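Local coordinates for gentamicin resistance protein (Enterococcus gallinarum, PDB 6CTZ) that probably confers gentamicin resistance by transferring a phosphate, most likely from GTP, to the 2''-hydroxyl of aminoglycosides such as kanamycin, at residues Tyr229-Glu232 against Phe238-Gln241; Ala108-Ala113 against Met243-Glu248; Arg165-Leu170 against Glu290-Asn295; Gln173-Met176 against Tyr181-Tyr184. The protein carries 2 engineered substitutions. All coordinates share one frame; numbering follows the deposited sequence. Where two conformers were deposited one is given.

Contact 1 of 4, residues Tyr229-Glu232 against Phe238-Gln241; sequences YLLE and FTRQ. With KAN (kanamycin a), chain E.
Tyr229 lays its ring flat beneath the 2-deoxystreptamine ring of kanamycin, whose C7 stands 3.7 Å above the plane and over its centre; a broad aromatic suits the CH-rich side of a sugar-like ring. Its hydroxyl is hydrogen-bonded to Asp265, which helps fix the ring. Leu230, on the other face of the same helix, points at the next helix, meeting Phe238 and Thr239. Its CD2 lies at the edge of the Phe238 ring, 4.3 Å from CE2, and its backbone O is 3.0 Å from Thr239 OG1, at too poor an angle for a bond. This is the helical lobe of a kinase-like phosphotransferase, where the short helices 228-234 and 236-246 follow each other through a tight turn. Thr239, in the first turn of helix 236-246, suits its place because its hydroxyl, swung beside its own backbone N (chi1 -62°), is hydrogen-bonded back to Gly235 O in the linker. Leu231 meets Thr239 alone: its N lies 3.1 Å from OG1 of Thr239, likewise badly angled, and its side chain, with CG anti to the backbone N, turns to Val258 of helix 251-276. Glu232, one of a cluster of acids with Asp192, Asp217 and Asp233 that probably suits a polycationic aminoglycoside, then runs out extended to bring OE2 within 2.9 Å of kanamycin O6, a hydroxyl with a second acceptor in reach.

Contact 2 of 4, residues Ala108-Ala113 against Met243-Glu248; sequences AKDRLA and MAYRGE
Asp110 turns its CG anti to the backbone N (chi1 178°), and Tyr245 turns its CG away from its own carbonyl carbon (chi1 -85°), so that carboxylate and phenol meet between two helices. The hydroxyl of Tyr245 donates to OD1 of Asp110 over 2.6 Å. The oxygen is met on its syn side, 20° out of the carboxylate plane, and it also lies at the edge of the ring, 3.3 Å from CE2. The side chains cross at about a right angle, their flat groups only 28° apart. Tyrosine suits this place: its hydroxyl reaches the acid at the partly exposed margin while its ring stays on hydrocarbon further in, with CD2 4.2 Å from CB of Ala113. The small alanine lets helix 106-125 come close, and its methyl also touches Phe238, Gln241 and Val242 of helix 236-246. That second helix stops just beyond Tyr245 in a Schellman motif: Gly247, at the positive phi glycine takes easily, gives its N to Ala244 O, and Glu248 N returns to Met243 O. Glu248, hydrogen-bonded to Tyr227, has been seen to bind magnesium in this protein, although none is bound to it in this chain.

Contact 3 of 4, residues Arg165-Leu170 against Glu290-Asn295; sequences RDYLTL and EEDKAN
Packing between two long helices of the helical lobe, 162-176 and 279-296, rests here on one aromatic residue: Tyr167 meets Asp292 with its hydroxyl and Lys293 with its ring face. With CG anti to the backbone N (chi1 167°), the ring is carried out across the gap. CB of Lys293 stands over the ring centre, 3.6 Å from the centroid and 8° off the normal, a CH-pi contact. The lysine chain then runs back along the tyrosine in the opposite direction, CG at 3.6 Å from CD1 and CD at 3.6 Å from CB of Tyr167. Lysine suits this half-covered place, since its methylenes pave the aromatic face while its amino end leads away. At the far end of the ring, Tyr167 OH donates to OD2 of Asp292 over 2.6 Å. The bond comes from above the carboxylate plane, and ring and carboxylate are turned well apart. Both atoms have second partners: OD2 is also hydrogen-bonded to Thr263, and the tyrosine hydroxyl to Asn296. Two donors thus grip OD2 and help hold the buried carboxylate in place. From helix 251-276, Thr263 touches Tyr167 and Leu168 and Val262 touches Asp292, while Leu164 of helix 162-176 touches Lys293.

Contact 4 of 4, residues Gln173-Met176 against Tyr181-Tyr184; sequences QSYM and YTRY
CG2 of Thr182 lies over one face of the Tyr175 ring, 4.0 Å from its centroid and 19° off the normal, a CH-pi contact displaced toward the rim. The same methyl comes to 3.1 Å from the backbone O of Tyr175, a tight approach that fits this branched residue closely into the end of the helix. Its rotation explains the division of labour: OG1 takes the place between the backbone N and the carbonyl carbon (chi1 62°), which puts the methyl over the ring and the hydroxyl against a water that bridges to Met176. Helix 162-176 ends here, and after a brief turn the short helix 179-182 folds back against its last residues within the helical lobe. Tyr181 lies to the same side of the Tyr175 ring as the threonine methyl and passes that ring in the opposite direction, its CB 3.8 Å from CD1 of Tyr175. The edge of its ring points at the end of the longer helix, with CD2 3.4 Å from the backbone O of Ser174, an oxygen also hydrogen-bonded to His178. A tyrosine suits this place because its ring can fill the space between two helices: Thr253, Arg256, Lys257 and Leu260 of helix 251-276 also touch it. Two waters finish the joint. One accepts from Tyr175 OH at 2.7 Å, lying in the plane of that ring, and donates to Tyr181 O at 2.7 Å. The second donates to Met176 O and lies 2.8 Å from OG1 of Thr182, linking the last turn of helix 162-176 to the threonine hydroxyl.

How the contacts relate
Contacts 1 and 2 share helix 236-246 and touch, with Phe238 of contact 1 lying against the backbone of Lys109 and Ala113 of contact 2. Contacts 3 and 4 share helix 162-176, and their centres are about 17 Å apart. Contact 1 is buried, lies nearest the centre of the chain and is the one that reaches the antibiotic; its joining of helices is apolar packing beside a hydroxyl already bonded to a carbonyl of the linker. Contacts 2 and 3 both spend a tyrosine on an aspartate, at a partly exposed margin in the first and in a buried seam in the second. Contact 4, partly buried, has no direct hydrogen bond and is bridged by water.

Contact 1 of 4, residues Tyr229-Glu232 against Phe238-Gln241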
loop_
_atom_site.group_PDB
_atom_site.type_symbol
_atom_site.label_atom_id
_atom_site.label_comp_id
_atom_site.label_asym_id
_atom_site.label_seq_id
_atom_site.Cartn_x
_atom_site.Cartn_y
_atom_site.Cartn_z
ATOM N N TYR A 229 -4.508 -0.046 -6.131
ATOM C CA TYR A 229 -5.197 1.043 -5.444
ATOM C C TYR A 229 -5.282 2.310 -6.271
ATOM O O TYR A 229 -6.156 3.146 -6.012
ATOM C CB TYR A 229 -4.611 1.297 -4.046
ATOM C CG TYR A 229 -4.660 0.041 -3.210
ATOM C CD1 TYR A 229 -5.876 -0.541 -2.864
ATOM C CD2 TYR A 229 -3.490 -0.586 -2.791
ATOM C CE1 TYR A 229 -5.928 -1.716 -2.140
ATOM C CE2 TYR A 229 -3.535 -1.762 -2.060
ATOM C CZ TYR A 229 -4.757 -2.324 -1.743
ATOM O OH TYR A 229 -4.806 -3.489 -1.020
ATOM N N LEU A 230 -4.432 2.462 -7.286
ATOM C CA LEU A 230 -4.705 3.489 -8.282
ATOM C C LEU A 230 -6.067 3.240 -8.926
ATOM O O LEU A 230 -6.880 4.160 -9.076
ATOM C CB LEU A 230 -3.589 3.532 -9.333
ATOM C CG LEU A 230 -2.207 3.932 -8.807
ATOM C CD1 LEU A 230 -1.225 4.109 -9.959
ATOM C CD2 LEU A 230 -2.255 5.169 -7.920
ATOM N N LEU A 231 -6.340 1.990 -9.300
ATOM C CA LEU A 231 -7.623 1.689 -9.921
ATOM C C LEU A 231 -8.763 1.824 -8.915
ATOM O O LEU A 231 -9.778 2.476 -9.190
ATOM C CB LEU A 231 -7.588 0.291 -10.536
ATOM C CG LEU A 231 -8.847 -0.116 -11.319
ATOM C CD1 LEU A 231 -9.187 0.908 -12.399
ATOM C CD2 LEU A 231 -8.698 -1.506 -11.935
ATOM N N GLU A 232 -8.597 1.239 -7.730
ATOM C CA GLU A 232 -9.674 1.218 -6.746
ATOM C C GLU A 232 -9.973 2.616 -6.214
ATOM O O GLU A 232 -11.146 2.992 -6.056
ATOM C CB GLU A 232 -9.279 0.264 -5.612
ATOM C CG GLU A 232 -10.334 -0.053 -4.580
ATOM C CD GLU A 232 -9.829 -1.067 -3.563
ATOM O OE1 GLU A 232 -9.417 -2.186 -3.966
ATOM O OE2 GLU A 232 -9.822 -0.736 -2.363
ATOM N N PHE A 238 -7.543 7.904 -14.395
ATOM C CA PHE A 238 -6.228 8.271 -13.883
ATOM C C PHE A 238 -5.251 7.112 -14.012
ATOM O O PHE A 238 -4.087 7.305 -14.392
ATOM C CB PHE A 238 -6.333 8.714 -12.426
ATOM C CG PHE A 238 -5.016 9.092 -11.830
ATOM C CD1 PHE A 238 -4.479 10.352 -12.058
ATOM C CD2 PHE A 238 -4.297 8.184 -11.068
ATOM C CE1 PHE A 238 -3.261 10.703 -11.522
ATOM C CE2 PHE A 238 -3.076 8.538 -10.532
ATOM C CZ PHE A 238 -2.558 9.798 -10.766
ATOM N N THR A 239 -5.706 5.898 -13.695
ATOM C CA THR A 239 -4.833 4.737 -13.792
ATOM C C THR A 239 -4.321 4.558 -15.215
ATOM O O THR A 239 -3.134 4.275 -15.424
ATOM C CB THR A 239 -5.582 3.496 -13.306
ATOM O OG1 THR A 239 -5.936 3.670 -11.929
ATOM C CG2 THR A 239 -4.726 2.263 -13.428
ATOM N N ARG A 240 -5.199 4.740 -16.207
ATOM C CA ARG A 240 -4.780 4.619 -17.600
ATOM C C ARG A 240 -3.764 5.688 -17.978
ATOM O O ARG A 240 -2.896 5.439 -18.820
ATOM C CB ARG A 240 -6.003 4.679 -18.515
ATOM C CG ARG A 240 -6.798 3.389 -18.544
ATOM C CD ARG A 240 -8.094 3.553 -19.339
ATOM N NE ARG A 240 -8.790 2.282 -19.540
ATOM C CZ ARG A 240 -8.569 1.467 -20.569
ATOM N NH1 ARG A 240 -7.668 1.785 -21.491
ATOM N NH2 ARG A 240 -9.235 0.324 -20.662
ATOM N N GLN A 241 -3.855 6.882 -17.372
ATOM C CA GLN A 241 -2.858 7.925 -17.607
ATOM C C GLN A 241 -1.490 7.509 -17.080
ATOM O O GLN A 241 -0.473 7.729 -17.744
ATOM C CB GLN A 241 -3.277 9.228 -16.922
ATOM C CG GLN A 241 -4.482 9.950 -17.489
ATOM C CD GLN A 241 -4.759 11.243 -16.728
ATOM O OE1 GLN A 241 -5.553 11.267 -15.785
ATOM N NE2 GLN A 241 -4.083 12.318 -17.123
HETATM C C1 KAN E . -10.418 -1.049 1.613
HETATM C C2 KAN E . -11.509 -1.647 0.724
HETATM C C3 KAN E . -12.274 -0.530 0.045
HETATM C C4 KAN E . -12.865 0.346 1.137
HETATM C C5 KAN E . -11.773 0.904 2.046
HETATM C C6 KAN E . -12.357 1.714 3.199
HETATM C C7 KAN E . -5.334 0.304 0.969
HETATM C C8 KAN E . -5.905 -0.545 2.102
HETATM C C9 KAN E . -7.294 -1.066 1.720
HETATM C C10 KAN E . -8.246 0.072 1.348
HETATM C C11 KAN E . -7.629 0.950 0.257
HETATM C C12 KAN E . -6.260 1.477 0.673
HETATM C C13 KAN E . -5.003 -2.260 3.567
HETATM C C14 KAN E . -3.603 -2.684 3.982
HETATM C C15 KAN E . -3.054 -3.655 2.932
HETATM C C16 KAN E . -4.009 -4.833 2.776
HETATM C C17 KAN E . -5.405 -4.325 2.468
HETATM C C18 KAN E . -6.377 -5.494 2.443
HETATM N N1 KAN E . -11.263 2.159 4.042
HETATM N N2 KAN E . -8.497 2.076 -0.069
HETATM N N3 KAN E . -4.000 0.774 1.336
HETATM N N4 KAN E . -1.723 -4.145 3.269
HETATM O O5 KAN E . -10.919 -0.117 2.576
HETATM O O6 KAN E . -10.897 -2.488 -0.257
HETATM O O7 KAN E . -13.322 -1.057 -0.777
HETATM O O8 KAN E . -13.578 1.425 0.529
HETATM O O9 KAN E . -9.448 -0.432 0.762
HETATM O O10 KAN E . -7.855 -1.771 2.840
HETATM O O11 KAN E . -4.969 -1.615 2.295
HETATM O O12 KAN E . -5.824 -3.421 3.476
HETATM O O13 KAN E . -2.803 -1.507 4.117
HETATM O O14 KAN E . -3.611 -5.703 1.703
HETATM O O15 KAN E . -7.690 -5.007 2.146
#

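Contact 2 of 4, residues Ala108-Ala113 against Met243-Glu248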
loop_
_atom_site.group_PDB
_atom_site.type_symbol
_atom_site.label_atom_id
_atom_site.label_comp_id
_atom_site.label_asym_id
_atom_site.label_seq_id
_atom_site.Cartn_x
_atom_site.Cartn_y
_atom_site.Cartn_z
ATOM N N ALA A 108 -3.217 19.151 -12.807
ATOM C CA ALA A 108 -2.640 18.542 -11.614
ATOM C C ALA A 108 -2.655 17.025 -11.714
ATOM O O ALA A 108 -1.666 16.366 -11.369
ATOM C CB ALA A 108 -3.391 19.003 -10.364
ATOM N N LYS A 109 -3.768 16.450 -12.178
ATOM C CA LYS A 109 -3.819 15.000 -12.328
ATOM C C LYS A 109 -2.791 14.521 -13.337
ATOM O O LYS A 109 -2.162 13.481 -13.133
ATOM C CB LYS A 109 -5.222 14.529 -12.706
ATOM C CG LYS A 109 -6.208 14.643 -11.552
ATOM C CD LYS A 109 -7.516 13.942 -11.840
ATOM C CE LYS A 109 -8.207 14.537 -13.058
ATOM N NZ LYS A 109 -9.563 13.956 -13.242
ATOM N N ASP A 110 -2.601 15.267 -14.427
ATOM C CA ASP A 110 -1.608 14.891 -15.428
ATOM C C ASP A 110 -0.211 14.860 -14.817
ATOM O O ASP A 110 0.540 13.894 -15.000
ATOM C CB ASP A 110 -1.701 15.865 -16.608
ATOM C CG ASP A 110 -0.683 15.595 -17.690
ATOM O OD1 ASP A 110 -0.534 14.436 -18.089
ATOM O OD2 ASP A 110 -0.072 16.569 -18.190
ATOM N N ARG A 111 0.147 15.898 -14.051
ATOM C CA ARG A 111 1.472 15.937 -13.434
ATOM C C ARG A 111 1.631 14.842 -12.385
ATOM O O ARG A 111 2.694 14.213 -12.289
ATOM C CB ARG A 111 1.747 17.318 -12.829
ATOM C CG ARG A 111 1.618 18.472 -13.804
ATOM C CD ARG A 111 2.450 18.263 -15.061
ATOM N NE ARG A 111 3.884 18.179 -14.791
ATOM C CZ ARG A 111 4.808 18.009 -15.733
ATOM N NH1 ARG A 111 4.449 17.904 -17.011
ATOM N NH2 ARG A 111 6.090 17.942 -15.403
ATOM N N LEU A 112 0.586 14.595 -11.591
ATOM C CA LEU A 112 0.649 13.511 -10.614
ATOM C C LEU A 112 0.816 12.164 -11.300
ATOM O O LEU A 112 1.595 11.325 -10.842
ATOM C CB LEU A 112 -0.611 13.505 -9.754
ATOM C CG LEU A 112 -0.709 14.631 -8.728
ATOM C CD1 LEU A 112 -2.112 14.688 -8.164
ATOM C CD2 LEU A 112 0.310 14.452 -7.596
ATOM N N ALA A 113 0.098 11.942 -12.408
ATOM C CA ALA A 113 0.228 10.681 -13.139
ATOM C C ALA A 113 1.647 10.487 -13.654
ATOM O O ALA A 113 2.205 9.385 -13.564
ATOM C CB ALA A 113 -0.765 10.637 -14.305
ATOM N N MET A 243 -0.484 4.394 -16.672
ATOM C CA MET A 243 -0.045 3.311 -17.550
ATOM C C MET A 243 0.526 3.851 -18.852
ATOM O O MET A 243 1.539 3.347 -19.352
ATOM C CB MET A 243 -1.218 2.380 -17.844
ATOM C CG MET A 243 -1.650 1.586 -16.626
ATOM S SD MET A 243 -3.161 0.673 -16.952
ATOM C CE MET A 243 -3.191 -0.338 -15.462
ATOM N N ALA A 244 -0.100 4.884 -19.417
ATOM C CA ALA A 244 0.400 5.438 -20.668
ATOM C C ALA A 244 1.785 6.041 -20.476
ATOM O O ALA A 244 2.697 5.796 -21.274
ATOM C CB ALA A 244 -0.584 6.467 -21.215
ATOM N N TYR A 245 1.971 6.829 -19.412
ATOM C CA TYR A 245 3.284 7.426 -19.179
ATOM C C TYR A 245 4.341 6.359 -18.937
ATOM O O TYR A 245 5.517 6.561 -19.260
ATOM C CB TYR A 245 3.228 8.402 -18.005
ATOM C CG TYR A 245 2.790 9.803 -18.366
ATOM C CD1 TYR A 245 3.368 10.468 -19.441
ATOM C CD2 TYR A 245 1.819 10.470 -17.621
ATOM C CE1 TYR A 245 2.990 11.760 -19.769
ATOM C CE2 TYR A 245 1.437 11.760 -17.937
ATOM C CZ TYR A 245 2.025 12.402 -19.012
ATOM O OH TYR A 245 1.652 13.692 -19.333
ATOM N N ARG A 246 3.944 5.219 -18.384
ATOM C CA ARG A 246 4.888 4.124 -18.197
ATOM C C ARG A 246 5.125 3.319 -19.464
ATOM O O ARG A 246 6.030 2.474 -19.475
ATOM C CB ARG A 246 4.433 3.188 -17.078
ATOM C CG ARG A 246 4.526 3.821 -15.715
ATOM C CD ARG A 246 4.271 2.846 -14.595
ATOM N NE ARG A 246 5.373 1.907 -14.407
ATOM C CZ ARG A 246 5.269 0.791 -13.695
ATOM N NH1 ARG A 246 4.109 0.492 -13.132
ATOM N NH2 ARG A 246 6.312 -0.022 -13.540
ATOM N N GLY A 247 4.370 3.563 -20.527
ATOM C CA GLY A 247 4.590 2.826 -21.755
ATOM C C GLY A 247 4.039 1.425 -21.723
ATOM O O GLY A 247 4.528 0.555 -22.452
ATOM N N GLU A 248 3.047 1.166 -20.878
ATOM C CA GLU A 248 2.382 -0.127 -20.904
ATOM C C GLU A 248 1.727 -0.333 -22.265
ATOM O O GLU A 248 1.376 0.622 -22.965
ATOM C CB GLU A 248 1.316 -0.190 -19.814
ATOM C CG GLU A 248 1.810 0.070 -18.390
ATOM C CD GLU A 248 2.611 -1.065 -17.768
ATOM O OE1 GLU A 248 2.932 -2.068 -18.446
ATOM O OE2 GLU A 248 2.912 -0.950 -16.563
#

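Contact 3 of 4, residues Arg165-Leu170 against Glu290-Asn295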
loop_
_atom_site.group_PDB
_atom_site.type_symbol
_atom_site.label_atom_id
_atom_site.label_comp_id
_atom_site.label_asym_id
_atom_site.label_seq_id
_atom_site.Cartn_x
_atom_site.Cartn_y
_atom_site.Cartn_z
ATOM N N ARG A 165 -21.081 -16.105 -5.104
ATOM C CA ARG A 165 -20.049 -17.138 -5.104
ATOM C C ARG A 165 -19.642 -17.501 -6.526
ATOM O O ARG A 165 -18.448 -17.629 -6.823
ATOM C CB ARG A 165 -20.534 -18.386 -4.360
ATOM C CG ARG A 165 -19.482 -19.489 -4.299
ATOM C CD ARG A 165 -19.985 -20.697 -3.535
ATOM N NE ARG A 165 -20.971 -21.449 -4.299
ATOM C CZ ARG A 165 -21.831 -22.308 -3.762
ATOM N NH1 ARG A 165 -21.849 -22.513 -2.445
ATOM N NH2 ARG A 165 -22.690 -22.949 -4.540
ATOM N N ASP A 166 -20.624 -17.661 -7.420
ATOM C CA ASP A 166 -20.323 -17.968 -8.815
ATOM C C ASP A 166 -19.463 -16.878 -9.440
ATOM O O ASP A 166 -18.533 -17.172 -10.199
ATOM C CB ASP A 166 -21.616 -18.131 -9.619
ATOM C CG ASP A 166 -22.460 -19.314 -9.164
ATOM O OD1 ASP A 166 -21.940 -20.211 -8.466
ATOM O OD2 ASP A 166 -23.657 -19.344 -9.520
ATOM N N TYR A 167 -19.769 -15.612 -9.141
ATOM C CA TYR A 167 -18.962 -14.500 -9.636
ATOM C C TYR A 167 -17.526 -14.589 -9.130
ATOM O O TYR A 167 -16.574 -14.461 -9.905
ATOM C CB TYR A 167 -19.598 -13.172 -9.219
ATOM C CG TYR A 167 -18.708 -11.969 -9.412
ATOM C CD1 TYR A 167 -18.513 -11.427 -10.672
ATOM C CD2 TYR A 167 -18.059 -11.373 -8.331
ATOM C CE1 TYR A 167 -17.694 -10.319 -10.859
ATOM C CE2 TYR A 167 -17.239 -10.265 -8.508
ATOM C CZ TYR A 167 -17.064 -9.742 -9.777
ATOM O OH TYR A 167 -16.255 -8.649 -9.969
ATOM N N LEU A 168 -17.347 -14.815 -7.828
ATOM C CA LEU A 168 -15.994 -14.888 -7.293
ATOM C C LEU A 168 -15.214 -16.056 -7.881
ATOM O O LEU A 168 -14.024 -15.923 -8.178
ATOM C CB LEU A 168 -16.017 -14.950 -5.767
ATOM C CG LEU A 168 -16.426 -13.658 -5.061
ATOM C CD1 LEU A 168 -16.403 -13.886 -3.567
ATOM C CD2 LEU A 168 -15.502 -12.503 -5.438
ATOM N N THR A 169 -15.848 -17.221 -8.030
ATOM C CA THR A 169 -15.152 -18.346 -8.643
ATOM C C THR A 169 -14.720 -18.014 -10.066
ATOM O O THR A 169 -13.608 -18.363 -10.488
ATOM C CB THR A 169 -16.053 -19.578 -8.628
ATOM O OG1 THR A 169 -16.366 -19.913 -7.272
ATOM C CG2 THR A 169 -15.361 -20.755 -9.303
ATOM N N LEU A 170 -15.588 -17.329 -10.817
ATOM C CA LEU A 170 -15.247 -16.890 -12.166
ATOM C C LEU A 170 -14.025 -15.981 -12.153
ATOM O O LEU A 170 -13.122 -16.129 -12.982
ATOM C CB LEU A 170 -16.439 -16.150 -12.772
ATOM C CG LEU A 170 -16.188 -15.431 -14.100
ATOM C CD1 LEU A 170 -15.833 -16.403 -15.220
ATOM C CD2 LEU A 170 -17.389 -14.585 -14.470
ATOM N N GLU A 290 -20.506 -7.264 -3.406
ATOM C CA GLU A 290 -21.657 -7.075 -4.286
ATOM C C GLU A 290 -21.433 -5.912 -5.244
ATOM O O GLU A 290 -21.767 -6.002 -6.430
ATOM C CB GLU A 290 -22.922 -6.860 -3.453
ATOM C CG GLU A 290 -23.274 -8.038 -2.546
ATOM C CD GLU A 290 -24.522 -7.792 -1.718
ATOM O OE1 GLU A 290 -25.477 -8.590 -1.824
ATOM O OE2 GLU A 290 -24.550 -6.800 -0.961
ATOM N N GLU A 291 -20.840 -4.819 -4.753
ATOM C CA GLU A 291 -20.572 -3.670 -5.615
ATOM C C GLU A 291 -19.508 -3.988 -6.661
ATOM O O GLU A 291 -19.587 -3.506 -7.796
ATOM C CB GLU A 291 -20.162 -2.463 -4.774
ATOM C CG GLU A 291 -21.238 -2.015 -3.800
ATOM C CD GLU A 291 -20.864 -0.759 -3.041
ATOM O OE1 GLU A 291 -21.782 -0.056 -2.567
ATOM O OE2 GLU A 291 -19.654 -0.471 -2.918
ATOM N N ASP A 292 -18.500 -4.785 -6.298
ATOM C CA ASP A 292 -17.487 -5.192 -7.269
ATOM C C ASP A 292 -18.127 -5.924 -8.447
ATOM O O ASP A 292 -17.824 -5.638 -9.613
ATOM C CB ASP A 292 -16.449 -6.079 -6.581
ATOM C CG ASP A 292 -15.225 -6.319 -7.437
ATOM O OD1 ASP A 292 -14.391 -5.401 -7.546
ATOM O OD2 ASP A 292 -15.082 -7.432 -7.986
ATOM N N LYS A 293 -19.029 -6.869 -8.158
ATOM C CA LYS A 293 -19.714 -7.592 -9.224
ATOM C C LYS A 293 -20.574 -6.654 -10.057
ATOM O O LYS A 293 -20.563 -6.719 -11.292
ATOM C CB LYS A 293 -20.560 -8.715 -8.624
ATOM C CG LYS A 293 -21.403 -9.475 -9.639
ATOM C CD LYS A 293 -22.170 -10.607 -8.969
ATOM C CE LYS A 293 -22.937 -11.452 -9.980
ATOM N NZ LYS A 293 -24.065 -10.705 -10.607
ATOM N N ALA A 294 -21.318 -5.762 -9.398
ATOM C CA ALA A 294 -22.196 -4.850 -10.125
ATOM C C ALA A 294 -21.400 -3.892 -11.001
ATOM O O ALA A 294 -21.832 -3.548 -12.107
ATOM C CB ALA A 294 -23.084 -4.085 -9.144
ATOM N N ASN A 295 -20.228 -3.459 -10.531
ATOM C CA ASN A 295 -19.427 -2.520 -11.310
ATOM C C ASN A 295 -18.810 -3.175 -12.540
ATOM O O ASN A 295 -18.667 -2.521 -13.580
ATOM C CB ASN A 295 -18.332 -1.902 -10.442
ATOM C CG ASN A 295 -18.881 -0.932 -9.413
ATOM O OD1 ASN A 295 -20.020 -0.475 -9.517
ATOM N ND2 ASN A 295 -18.069 -0.608 -8.415
#

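Contact 4 of 4, residues Gln173-Met176 against Tyr181-Tyr184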
loop_
_atom_site.group_PDB
_atom_site.type_symbol
_atom_site.label_atom_id
_atom_site.label_comp_id
_atom_site.label_asym_id
_atom_site.label_seq_id
_atom_site.Cartn_x
_atom_site.Cartn_y
_atom_site.Cartn_z
ATOM N N GLN A 173 -10.903 -17.996 -11.312
ATOM C CA GLN A 173 -10.517 -18.837 -12.438
ATOM C C GLN A 173 -10.008 -18.010 -13.614
ATOM O O GLN A 173 -9.063 -18.422 -14.297
ATOM C CB GLN A 173 -11.663 -19.760 -12.847
ATOM C CG GLN A 173 -11.955 -20.842 -11.815
ATOM C CD GLN A 173 -10.689 -21.468 -11.255
ATOM O OE1 GLN A 173 -10.303 -21.204 -10.115
ATOM N NE2 GLN A 173 -10.031 -22.295 -12.059
ATOM N N SER A 174 -10.599 -16.839 -13.860
ATOM C CA SER A 174 -10.127 -15.999 -14.957
ATOM C C SER A 174 -8.681 -15.569 -14.743
ATOM O O SER A 174 -7.896 -15.494 -15.699
ATOM C CB SER A 174 -11.042 -14.788 -15.130
ATOM O OG SER A 174 -12.298 -15.183 -15.659
ATOM N N TYR A 175 -8.303 -15.289 -13.497
ATOM C CA TYR A 175 -6.903 -14.998 -13.218
ATOM C C TYR A 175 -6.056 -16.258 -13.352
ATOM O O TYR A 175 -5.076 -16.282 -14.105
ATOM C CB TYR A 175 -6.741 -14.384 -11.821
ATOM C CG TYR A 175 -5.288 -14.237 -11.425
ATOM C CD1 TYR A 175 -4.528 -13.167 -11.883
ATOM C CD2 TYR A 175 -4.667 -15.191 -10.632
ATOM C CE1 TYR A 175 -3.193 -13.041 -11.546
ATOM C CE2 TYR A 175 -3.336 -15.082 -10.296
ATOM C CZ TYR A 175 -2.603 -13.999 -10.745
ATOM O OH TYR A 175 -1.272 -13.881 -10.410
ATOM N N MET A 176 -6.440 -17.325 -12.641
ATOM C CA MET A 176 -5.549 -18.468 -12.469
ATOM C C MET A 176 -5.280 -19.210 -13.773
ATOM O O MET A 176 -4.188 -19.765 -13.946
ATOM C CB MET A 176 -6.106 -19.428 -11.412
ATOM C CG MET A 176 -6.103 -18.859 -9.991
ATOM S SD MET A 176 -4.466 -18.558 -9.271
ATOM C CE MET A 176 -3.661 -20.126 -9.562
ATOM N N TYR A 181 -1.982 -13.323 -17.437
ATOM C CA TYR A 181 -2.062 -12.674 -16.132
ATOM C C TYR A 181 -1.074 -13.240 -15.126
ATOM O O TYR A 181 -0.540 -12.489 -14.313
ATOM C CB TYR A 181 -3.471 -12.799 -15.537
ATOM C CG TYR A 181 -4.566 -12.261 -16.413
ATOM C CD1 TYR A 181 -4.394 -11.094 -17.150
ATOM C CD2 TYR A 181 -5.775 -12.936 -16.515
ATOM C CE1 TYR A 181 -5.409 -10.608 -17.968
ATOM C CE2 TYR A 181 -6.788 -12.462 -17.325
ATOM C CZ TYR A 181 -6.597 -11.300 -18.051
ATOM O OH TYR A 181 -7.601 -10.822 -18.857
ATOM N N THR A 182 -0.831 -14.554 -15.139
ATOM C CA THR A 182 -0.091 -15.182 -14.050
ATOM C C THR A 182 1.420 -15.154 -14.235
ATOM O O THR A 182 2.149 -15.278 -13.242
ATOM C CB THR A 182 -0.546 -16.631 -13.840
ATOM O OG1 THR A 182 -0.273 -17.395 -15.020
ATOM C CG2 THR A 182 -2.034 -16.698 -13.521
ATOM N N ARG A 183 1.909 -14.994 -15.460
ATOM C CA ARG A 183 3.346 -14.947 -15.707
ATOM C C ARG A 183 3.820 -13.497 -15.715
ATOM O O ARG A 183 3.197 -12.636 -16.344
ATOM C CB ARG A 183 3.692 -15.637 -17.026
ATOM C CG ARG A 183 3.337 -17.119 -17.045
ATOM C CD ARG A 183 3.882 -17.822 -18.282
ATOM N NE ARG A 183 5.338 -17.726 -18.358
ATOM C CZ ARG A 183 6.177 -18.644 -17.887
ATOM N NH1 ARG A 183 5.713 -19.744 -17.308
ATOM N NH2 ARG A 183 7.485 -18.463 -18.001
ATOM N N TYR A 184 4.909 -13.228 -15.001
ATOM C CA TYR A 184 5.441 -11.875 -14.934
ATOM C C TYR A 184 6.927 -11.943 -14.615
ATOM O O TYR A 184 7.435 -12.966 -14.152
ATOM C CB TYR A 184 4.692 -11.025 -13.893
ATOM C CG TYR A 184 4.750 -11.572 -12.476
ATOM C CD1 TYR A 184 5.791 -11.227 -11.622
ATOM C CD2 TYR A 184 3.769 -12.436 -11.997
ATOM C CE1 TYR A 184 5.853 -11.721 -10.330
ATOM C CE2 TYR A 184 3.822 -12.937 -10.704
ATOM C CZ TYR A 184 4.866 -12.576 -9.876
ATOM O OH TYR A 184 4.939 -13.067 -8.585
HETATM O O HOH W 1 0.146 -12.019 -11.697
HETATM O O HOH W 2 -2.125 -19.337 -15.672
#